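Local coordinates for protein putative modification methylase (PDB 2ZIG) that probably methylates cytosine in DNA at its N4 position, taking the methyl group from S-adenosyl-L-methionine, at residues 82-87 with 126-131; 205-210 with 225-230; 97-102 with 114-119. All blocks are in the same frame, centred on the assembly; numbering follows the deposited sequence.

Contact 1 (82-87 with 126-131); sequences EVFRLL and LGFDNL
Phe84 and Phe128 form a T-shaped (edge-to-face) pair, with ring planes at 89° and centroids 5.1 Å apart, in which Phe84 supplies the edge and Phe128 the face. The atom that points into the face is CD2 of Phe84, above the centre of the Phe128 ring. With CG anti to the backbone N (chi1 -178°), Phe84 carries its ring toward the turn 126-128, and its CB rests over the same face as CD2, 3.6 Å from Phe128 CZ. The edge of the Phe128 ring is met in plane by two aliphatic neighbours: Leu87 CD2 lies 3.9 Å from Phe128 CE1, and Val83 CG1 lies by CZ. Over one face of the Phe84 ring stands the carbonyl O of Leu126, while Gly127, which closes the preceding helix in a Schellman motif, brings its O to 3.7 Å from Phe84 CE2. Lys175 makes a cation-pi contact with Phe84. A leucine in place of Phe128 would probably leave the Phe84 edge without a ring face to meet and open a gap beside Val83 and Leu87. The last turn of helix 66-86 thus packs against the turn joining helix 115-125 to strand 129-137, in the Rossmann-like fold of AdoMet-dependent methyltransferases.

Contact 2 (205-210 with 225-230); sequences WDDIPG and AERLVR
A buried mixed contact, part salt bridge, part cation-pi and CH-pi contact, joins the end of strand 204-205 and the loop after it, at one margin of the central sheet, to helix 222-232. Arg227 carries it: its extended chi1 and chi2 bring CG and CD over the indole of Trp205, and the bend at chi3 (-74°) then turns the guanidinium toward Asp207. CD sits on the indole face, 3.4 Å from the centroid of the six-membered ring, a CH-pi contact; farther along, CZ lies 4.9 Å from the centroid of the five-membered ring, over its face, the cation-pi contact. The guanidinium is steeply inclined to the indole, at 78°, rather than lying flat on it. In this Rossmann-like methyltransferase fold the helix thus covers the end of the sheet where Trp205 pairs with strand 129-137. Asp207 is gripped end-on: Arg227 NH1 donates at 3.0 Å to OD1, which offers its syn lone pair, and NH2 donates to OD2 over the same distance but from above the carboxylate plane. The two flat groups are accordingly twisted by 46°. Ile208 CD1 presses on one guanidinium face, 3.5 Å from Arg227 CZ, while Leu228 CD2 touches Trp205 CH2 at 3.6 Å. Trp205 NE1 is hydrogen-bonded to the carbonyl O of Phe200, and Phe200 and Arg199 of helix 194-200 pack against Arg227.

Contact 3 (97-102 with 114-119); sequences VGDVAV and PLHADI
Asp99 OD1 is gripped by two N-H groups of a single residue, His116. The backbone N of His116 donates to it at 2.9 Å along a nearly straight path (172°), on the syn side but tilted out of the carboxylate plane, and ND1 adds a weak second bond. The shorter bond of the ring runs from ND1 to the other oxygen, Asp99 OD2, at 2.7 Å; it is bent, but it uses the syn lone pair and stays close to the imidazole plane. Carboxylate and ring are nearly coplanar, 24° apart, with the acid at the edge of the imidazole. His116 takes a chi1 of 86°, its CG between the backbone N and the carbonyl carbon, which swings ND1 back beside its own N-H and lets both meet one carboxylate. Pro114 is the N-cap residue of helix 115-125. The N of Leu115 is near OD1 but badly angled, so the first-turn N-H that bonds to Asp99 is that of His116. Beside the polar cluster, Val97 CG1 presses tightly on Leu115 CD1, at 3.5 Å, and Val100 CG2 lies against the same methyl. Tyr169 of strand 167-174 stacks on the imidazole, and NE2 is hydrogen-bonded to NE2 of His116 of the second subunit. That last bond needs a proton on one of the two NE2 atoms; since ND1 donates to Asp99, one imidazole of the pair is probably protonated on both nitrogens, a charge that the Asp99 carboxylate is likely to stabilise at the dimer interface.

Following the chain from its N terminus, helix 66-86 ends in the first half of contact 1, and strand 91-97 then leads into contact 3, which closes a short loop by joining the strand's end and the residues after it to the start of helix 115-125. That helix runs on to the turn 126-128, where contact 1 closes, so the loop of contact 3 lies wholly within the longer one of contact 1. Contact 2 comes later, in series with both, its centre about 23 Å from that of contact 1 and on the other side of the chain's centre. Contacts 1 and 3 both touch the second subunit; contact 2 joins strand 204-205 and its following loop to helix 222-232.

Contact 1 (82-87 with 126-131)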
loop_
_atom_site.group_PDB
_atom_site.type_symbol
_atom_site.label_atom_id
_atom_site.label_comp_id
_atom_site.label_asym_id
_atom_site.label_seq_id
_atom_site.Cartn_x
_atom_site.Cartn_y
_atom_site.Cartn_z
ATOM N N GLU B 82 10.635 19.950 1.715
ATOM C CA GLU B 82 11.870 20.426 1.104
ATOM C C GLU B 82 12.166 19.619 -0.157
ATOM O O GLU B 82 12.599 20.175 -1.168
ATOM C CB GLU B 82 13.049 20.302 2.078
ATOM C CG GLU B 82 13.058 21.342 3.186
ATOM C CD GLU B 82 12.909 22.754 2.650
ATOM O OE1 GLU B 82 13.662 23.130 1.732
ATOM O OE2 GLU B 82 12.035 23.489 3.147
ATOM N N VAL B 83 11.943 18.308 -0.093
ATOM C CA VAL B 83 12.182 17.454 -1.249
ATOM C C VAL B 83 11.351 17.955 -2.425
ATOM O O VAL B 83 11.842 18.051 -3.544
ATOM C CB VAL B 83 11.794 15.977 -0.969
ATOM C CG1 VAL B 83 11.732 15.187 -2.296
ATOM C CG2 VAL B 83 12.815 15.346 -0.026
ATOM N N PHE B 84 10.094 18.286 -2.164
ATOM C CA PHE B 84 9.221 18.760 -3.226
ATOM C C PHE B 84 9.772 20.032 -3.865
ATOM O O PHE B 84 9.620 20.260 -5.067
ATOM C CB PHE B 84 7.818 19.008 -2.680
ATOM C CG PHE B 84 6.832 19.465 -3.722
ATOM C CD1 PHE B 84 6.688 20.815 -4.025
ATOM C CD2 PHE B 84 6.061 18.543 -4.416
ATOM C CE1 PHE B 84 5.785 21.239 -5.007
ATOM C CE2 PHE B 84 5.161 18.961 -5.396
ATOM C CZ PHE B 84 5.027 20.313 -5.689
ATOM N N ARG B 85 10.422 20.851 -3.051
ATOM C CA ARG B 85 10.984 22.104 -3.520
ATOM C C ARG B 85 12.297 21.877 -4.269
ATOM O O ARG B 85 12.574 22.535 -5.273
ATOM C CB ARG B 85 11.200 23.032 -2.325
ATOM C CG ARG B 85 11.214 24.498 -2.668
ATOM C CD ARG B 85 12.603 25.051 -2.548
ATOM N NE ARG B 85 13.200 24.727 -1.259
ATOM C CZ ARG B 85 14.463 24.988 -0.948
ATOM N NH1 ARG B 85 15.249 25.584 -1.835
ATOM N NH2 ARG B 85 14.948 24.636 0.236
ATOM N N LEU B 86 13.102 20.942 -3.776
ATOM C CA LEU B 86 14.382 20.620 -4.392
ATOM C C LEU B 86 14.208 19.885 -5.721
ATOM O O LEU B 86 14.961 20.093 -6.673
ATOM C CB LEU B 86 15.210 19.754 -3.437
ATOM C CG LEU B 86 16.069 20.401 -2.348
ATOM C CD1 LEU B 86 15.393 21.627 -1.784
ATOM C CD2 LEU B 86 16.334 19.380 -1.258
ATOM N N LEU B 87 13.207 19.023 -5.781
ATOM C CA LEU B 87 12.933 18.239 -6.978
ATOM C C LEU B 87 12.655 19.120 -8.202
ATOM O O LEU B 87 12.007 20.171 -8.095
ATOM C CB LEU B 87 11.730 17.334 -6.707
ATOM C CG LEU B 87 11.776 15.829 -6.990
ATOM C CD1 LEU B 87 13.032 15.194 -6.415
ATOM C CD2 LEU B 87 10.522 15.194 -6.390
ATOM N N LEU B 126 0.923 17.573 0.220
ATOM C CA LEU B 126 2.084 18.394 -0.079
ATOM C C LEU B 126 2.197 18.771 -1.554
ATOM O O LEU B 126 3.076 19.544 -1.927
ATOM C CB LEU B 126 3.363 17.693 0.381
ATOM C CG LEU B 126 3.392 17.278 1.854
ATOM C CD1 LEU B 126 4.791 16.816 2.220
ATOM C CD2 LEU B 126 2.977 18.455 2.741
ATOM N N GLY B 127 1.315 18.228 -2.392
ATOM C CA GLY B 127 1.348 18.556 -3.809
ATOM C C GLY B 127 1.856 17.479 -4.756
ATOM O O GLY B 127 1.798 17.641 -5.975
ATOM N N PHE B 128 2.362 16.380 -4.208
ATOM C CA PHE B 128 2.881 15.280 -5.019
ATOM C C PHE B 128 1.803 14.545 -5.817
ATOM O O PHE B 128 0.660 14.441 -5.375
ATOM C CB PHE B 128 3.577 14.261 -4.112
ATOM C CG PHE B 128 4.958 14.659 -3.697
ATOM C CD1 PHE B 128 6.011 14.593 -4.603
ATOM C CD2 PHE B 128 5.207 15.107 -2.406
ATOM C CE1 PHE B 128 7.294 14.968 -4.231
ATOM C CE2 PHE B 128 6.488 15.482 -2.027
ATOM C CZ PHE B 128 7.533 15.411 -2.941
ATOM N N ASP B 129 2.171 14.042 -6.993
ATOM C CA ASP B 129 1.242 13.251 -7.802
ATOM C C ASP B 129 1.533 11.820 -7.405
ATOM O O ASP B 129 2.662 11.352 -7.552
ATOM C CB ASP B 129 1.521 13.365 -9.302
ATOM C CG ASP B 129 0.832 14.537 -9.942
ATOM O OD1 ASP B 129 -0.296 14.861 -9.532
ATOM O OD2 ASP B 129 1.416 15.121 -10.876
ATOM N N ASN B 130 0.539 11.109 -6.907
ATOM C CA ASN B 130 0.793 9.733 -6.530
ATOM C C ASN B 130 0.863 8.800 -7.736
ATOM O O ASN B 130 0.011 8.836 -8.614
ATOM C CB ASN B 130 -0.278 9.238 -5.558
ATOM C CG ASN B 130 -0.106 7.778 -5.217
ATOM O OD1 ASN B 130 -0.800 6.924 -5.760
ATOM N ND2 ASN B 130 0.839 7.480 -4.328
ATOM N N LEU B 131 1.900 7.976 -7.770
ATOM C CA LEU B 131 2.077 6.990 -8.823
ATOM C C LEU B 131 1.935 5.620 -8.144
ATOM O O LEU B 131 1.930 5.527 -6.910
ATOM C CB LEU B 131 3.463 7.134 -9.450
ATOM C CG LEU B 131 3.638 8.004 -10.713
ATOM C CD1 LEU B 131 2.687 9.178 -10.713
ATOM C CD2 LEU B 131 5.089 8.468 -10.798
#

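Contact 2 (205-210 with 225-230)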
loop_
_atom_site.group_PDB
_atom_site.type_symbol
_atom_site.label_atom_id
_atom_site.label_comp_id
_atom_site.label_asym_id
_atom_site.label_seq_id
_atom_site.Cartn_x
_atom_site.Cartn_y
_atom_site.Cartn_z
ATOM N N TRP B 205 8.638 -6.868 -7.198
ATOM C CA TRP B 205 10.028 -7.304 -7.289
ATOM C C TRP B 205 10.208 -8.440 -6.287
ATOM O O TRP B 205 10.142 -8.221 -5.075
ATOM C CB TRP B 205 10.990 -6.159 -6.940
ATOM C CG TRP B 205 11.068 -5.074 -7.985
ATOM C CD1 TRP B 205 10.471 -5.076 -9.216
ATOM C CD2 TRP B 205 11.813 -3.851 -7.904
ATOM N NE1 TRP B 205 10.798 -3.939 -9.902
ATOM C CE2 TRP B 205 11.621 -3.167 -9.123
ATOM C CE3 TRP B 205 12.623 -3.265 -6.919
ATOM C CZ2 TRP B 205 12.214 -1.916 -9.389
ATOM C CZ3 TRP B 205 13.208 -2.027 -7.178
ATOM C CH2 TRP B 205 12.999 -1.365 -8.406
ATOM N N ASP B 206 10.434 -9.652 -6.785
ATOM C CA ASP B 206 10.602 -10.798 -5.897
ATOM C C ASP B 206 11.966 -11.449 -6.039
ATOM O O ASP B 206 12.204 -12.534 -5.500
ATOM C CB ASP B 206 9.505 -11.835 -6.168
ATOM C CG ASP B 206 9.619 -12.467 -7.544
ATOM O OD1 ASP B 206 10.414 -11.976 -8.372
ATOM O OD2 ASP B 206 8.902 -13.455 -7.803
ATOM N N ASP B 207 12.865 -10.777 -6.750
ATOM C CA ASP B 207 14.205 -11.306 -6.979
ATOM C C ASP B 207 15.295 -10.606 -6.168
ATOM O O ASP B 207 16.477 -10.732 -6.480
ATOM C CB ASP B 207 14.543 -11.221 -8.468
ATOM C CG ASP B 207 14.467 -9.798 -9.006
ATOM O OD1 ASP B 207 13.845 -8.932 -8.349
ATOM O OD2 ASP B 207 15.018 -9.545 -10.101
ATOM N N ILE B 208 14.902 -9.861 -5.137
ATOM C CA ILE B 208 15.871 -9.173 -4.293
ATOM C C ILE B 208 15.501 -9.384 -2.826
ATOM O O ILE B 208 14.727 -8.614 -2.251
ATOM C CB ILE B 208 15.903 -7.660 -4.570
ATOM C CG1 ILE B 208 16.212 -7.396 -6.041
ATOM C CG2 ILE B 208 16.956 -7.003 -3.696
ATOM C CD1 ILE B 208 16.166 -5.922 -6.400
ATOM N N PRO B 209 16.053 -10.434 -2.201
ATOM C CA PRO B 209 15.766 -10.738 -0.795
ATOM C C PRO B 209 16.315 -9.731 0.203
ATOM O O PRO B 209 17.321 -9.063 -0.056
ATOM C CB PRO B 209 16.378 -12.123 -0.614
ATOM C CG PRO B 209 17.538 -12.098 -1.569
ATOM C CD PRO B 209 16.930 -11.460 -2.792
ATOM N N GLY B 210 15.636 -9.623 1.340
ATOM C CA GLY B 210 16.070 -8.716 2.385
ATOM C C GLY B 210 17.419 -9.164 2.907
ATOM O O GLY B 210 17.696 -10.365 2.951
ATOM N N ALA B 225 18.548 -0.234 -4.689
ATOM C CA ALA B 225 18.784 1.187 -4.937
ATOM C C ALA B 225 19.298 1.407 -6.361
ATOM O O ALA B 225 18.884 2.347 -7.045
ATOM C CB ALA B 225 19.784 1.744 -3.922
ATOM N N GLU B 226 20.200 0.541 -6.817
ATOM C CA GLU B 226 20.744 0.701 -8.163
ATOM C C GLU B 226 19.651 0.598 -9.212
ATOM O O GLU B 226 19.664 1.312 -10.201
ATOM C CB GLU B 226 21.830 -0.338 -8.438
ATOM C CG GLU B 226 23.052 -0.160 -7.574
ATOM C CD GLU B 226 24.076 -1.245 -7.796
ATOM O OE1 GLU B 226 23.683 -2.431 -7.790
ATOM O OE2 GLU B 226 25.270 -0.923 -7.967
ATOM N N ARG B 227 18.705 -0.302 -8.990
ATOM C CA ARG B 227 17.601 -0.493 -9.917
ATOM C C ARG B 227 16.764 0.793 -10.003
ATOM O O ARG B 227 16.392 1.230 -11.089
ATOM C CB ARG B 227 16.756 -1.680 -9.441
ATOM C CG ARG B 227 15.746 -2.208 -10.434
ATOM C CD ARG B 227 15.120 -3.530 -9.946
ATOM N NE ARG B 227 16.030 -4.674 -10.055
ATOM C CZ ARG B 227 15.671 -5.942 -9.855
ATOM N NH1 ARG B 227 14.415 -6.246 -9.523
ATOM N NH2 ARG B 227 16.558 -6.917 -10.025
ATOM N N LEU B 228 16.490 1.413 -8.860
ATOM C CA LEU B 228 15.693 2.638 -8.838
ATOM C C LEU B 228 16.423 3.788 -9.537
ATOM O O LEU B 228 15.829 4.513 -10.337
ATOM C CB LEU B 228 15.344 3.008 -7.389
ATOM C CG LEU B 228 14.394 1.990 -6.732
ATOM C CD1 LEU B 228 14.284 2.236 -5.218
ATOM C CD2 LEU B 228 13.013 2.087 -7.408
ATOM N N VAL B 229 17.713 3.940 -9.251
ATOM C CA VAL B 229 18.497 4.989 -9.885
ATOM C C VAL B 229 18.433 4.833 -11.407
ATOM O O VAL B 229 18.152 5.793 -12.124
ATOM C CB VAL B 229 19.978 4.944 -9.436
ATOM C CG1 VAL B 229 20.813 5.913 -10.277
ATOM C CG2 VAL B 229 20.091 5.321 -7.968
ATOM N N ARG B 230 18.674 3.619 -11.897
ATOM C CA ARG B 230 18.656 3.367 -13.337
ATOM C C ARG B 230 17.296 3.606 -13.973
ATOM O O ARG B 230 17.212 3.975 -15.144
ATOM C CB ARG B 230 19.100 1.933 -13.629
ATOM C CG ARG B 230 20.505 1.616 -13.131
ATOM C CD ARG B 230 20.901 0.215 -13.520
ATOM N NE ARG B 230 20.865 0.046 -14.969
ATOM C CZ ARG B 230 20.911 -1.128 -15.582
ATOM N NH1 ARG B 230 20.992 -2.247 -14.867
ATOM N NH2 ARG B 230 20.882 -1.182 -16.909
#

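Contact 3 (97-102 with 114-119)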
loop_
_atom_site.group_PDB
_atom_site.type_symbol
_atom_site.label_atom_id
_atom_site.label_comp_id
_atom_site.label_asym_id
_atom_site.label_seq_id
_atom_site.Cartn_x
_atom_site.Cartn_y
_atom_site.Cartn_z
ATOM N N VAL B 97 9.409 1.851 2.201
ATOM C CA VAL B 97 8.815 1.756 3.534
ATOM C C VAL B 97 8.187 0.409 3.837
ATOM O O VAL B 97 7.418 -0.107 3.036
ATOM C CB VAL B 97 7.646 2.760 3.724
ATOM C CG1 VAL B 97 7.562 3.166 5.166
ATOM C CG2 VAL B 97 7.786 3.933 2.804
ATOM N N GLY B 98 8.495 -0.130 5.012
ATOM C CA GLY B 98 7.895 -1.377 5.442
ATOM C C GLY B 98 6.946 -0.978 6.562
ATOM O O GLY B 98 7.304 -0.126 7.381
ATOM N N ASP B 99 5.744 -1.539 6.615
ATOM C CA ASP B 99 4.835 -1.157 7.684
ATOM C C ASP B 99 5.296 -1.712 9.031
ATOM O O ASP B 99 5.713 -2.867 9.145
ATOM C CB ASP B 99 3.397 -1.566 7.339
ATOM C CG ASP B 99 2.800 -0.669 6.258
ATOM O OD1 ASP B 99 3.479 0.311 5.908
ATOM O OD2 ASP B 99 1.682 -0.919 5.762
ATOM N N VAL B 100 5.231 -0.862 10.049
ATOM C CA VAL B 100 5.682 -1.206 11.392
ATOM C C VAL B 100 4.703 -1.976 12.256
ATOM O O VAL B 100 3.731 -1.424 12.762
ATOM C CB VAL B 100 6.094 0.060 12.139
ATOM C CG1 VAL B 100 6.602 -0.296 13.529
ATOM C CG2 VAL B 100 7.159 0.801 11.328
ATOM N N ALA B 101 4.979 -3.262 12.434
ATOM C CA ALA B 101 4.130 -4.120 13.245
ATOM C C ALA B 101 4.720 -4.248 14.641
ATOM O O ALA B 101 5.262 -5.291 14.995
ATOM C CB ALA B 101 4.003 -5.504 12.597
ATOM N N VAL B 102 4.621 -3.180 15.429
ATOM C CA VAL B 102 5.144 -3.193 16.793
ATOM C C VAL B 102 4.044 -2.945 17.822
ATOM O O VAL B 102 3.894 -3.708 18.777
ATOM C CB VAL B 102 6.252 -2.128 16.987
ATOM C CG1 VAL B 102 5.698 -0.739 16.686
ATOM C CG2 VAL B 102 6.796 -2.195 18.417
ATOM N N PRO B 114 0.100 1.409 9.559
ATOM C CA PRO B 114 0.150 1.510 8.092
ATOM C C PRO B 114 1.032 2.667 7.609
ATOM O O PRO B 114 0.571 3.559 6.898
ATOM C CB PRO B 114 -1.315 1.710 7.718
ATOM C CG PRO B 114 -1.814 2.565 8.848
ATOM C CD PRO B 114 -1.194 1.899 10.075
ATOM N N LEU B 115 2.302 2.633 8.000
ATOM C CA LEU B 115 3.261 3.674 7.645
ATOM C C LEU B 115 3.245 4.110 6.181
ATOM O O LEU B 115 3.204 5.307 5.887
ATOM C CB LEU B 115 4.673 3.214 7.994
ATOM C CG LEU B 115 5.585 4.160 8.781
ATOM C CD1 LEU B 115 7.031 3.752 8.526
ATOM C CD2 LEU B 115 5.357 5.614 8.377
ATOM N N HIS B 116 3.289 3.145 5.264
ATOM C CA HIS B 116 3.318 3.467 3.845
ATOM C C HIS B 116 2.065 4.234 3.414
ATOM O O HIS B 116 2.134 5.134 2.573
ATOM C CB HIS B 116 3.455 2.194 2.993
ATOM C CG HIS B 116 2.146 1.534 2.678
ATOM N ND1 HIS B 116 1.477 0.730 3.577
ATOM C CD2 HIS B 116 1.361 1.600 1.577
ATOM C CE1 HIS B 116 0.337 0.328 3.044
ATOM N NE2 HIS B 116 0.242 0.842 1.831
ATOM N N ALA B 117 0.923 3.874 3.989
ATOM C CA ALA B 117 -0.329 4.526 3.636
ATOM C C ALA B 117 -0.387 5.949 4.183
ATOM O O ALA B 117 -0.873 6.856 3.509
ATOM C CB ALA B 117 -1.510 3.710 4.156
ATOM N N ASP B 118 0.098 6.140 5.405
ATOM C CA ASP B 118 0.110 7.464 6.012
ATOM C C ASP B 118 1.029 8.365 5.205
ATOM O O ASP B 118 0.734 9.545 5.006
ATOM C CB ASP B 118 0.589 7.387 7.469
ATOM C CG ASP B 118 -0.536 7.032 8.431
ATOM O OD1 ASP B 118 -1.529 7.787 8.461
ATOM O OD2 ASP B 118 -0.438 6.011 9.145
ATOM N N ILE B 119 2.132 7.797 4.722
ATOM C CA ILE B 119 3.094 8.551 3.929
ATOM C C ILE B 119 2.464 8.957 2.600
ATOM O O ILE B 119 2.526 10.125 2.213
ATOM C CB ILE B 119 4.377 7.723 3.656
ATOM C CG1 ILE B 119 5.067 7.356 4.978
ATOM C CG2 ILE B 119 5.333 8.506 2.756
ATOM C CD1 ILE B 119 5.547 8.520 5.761
#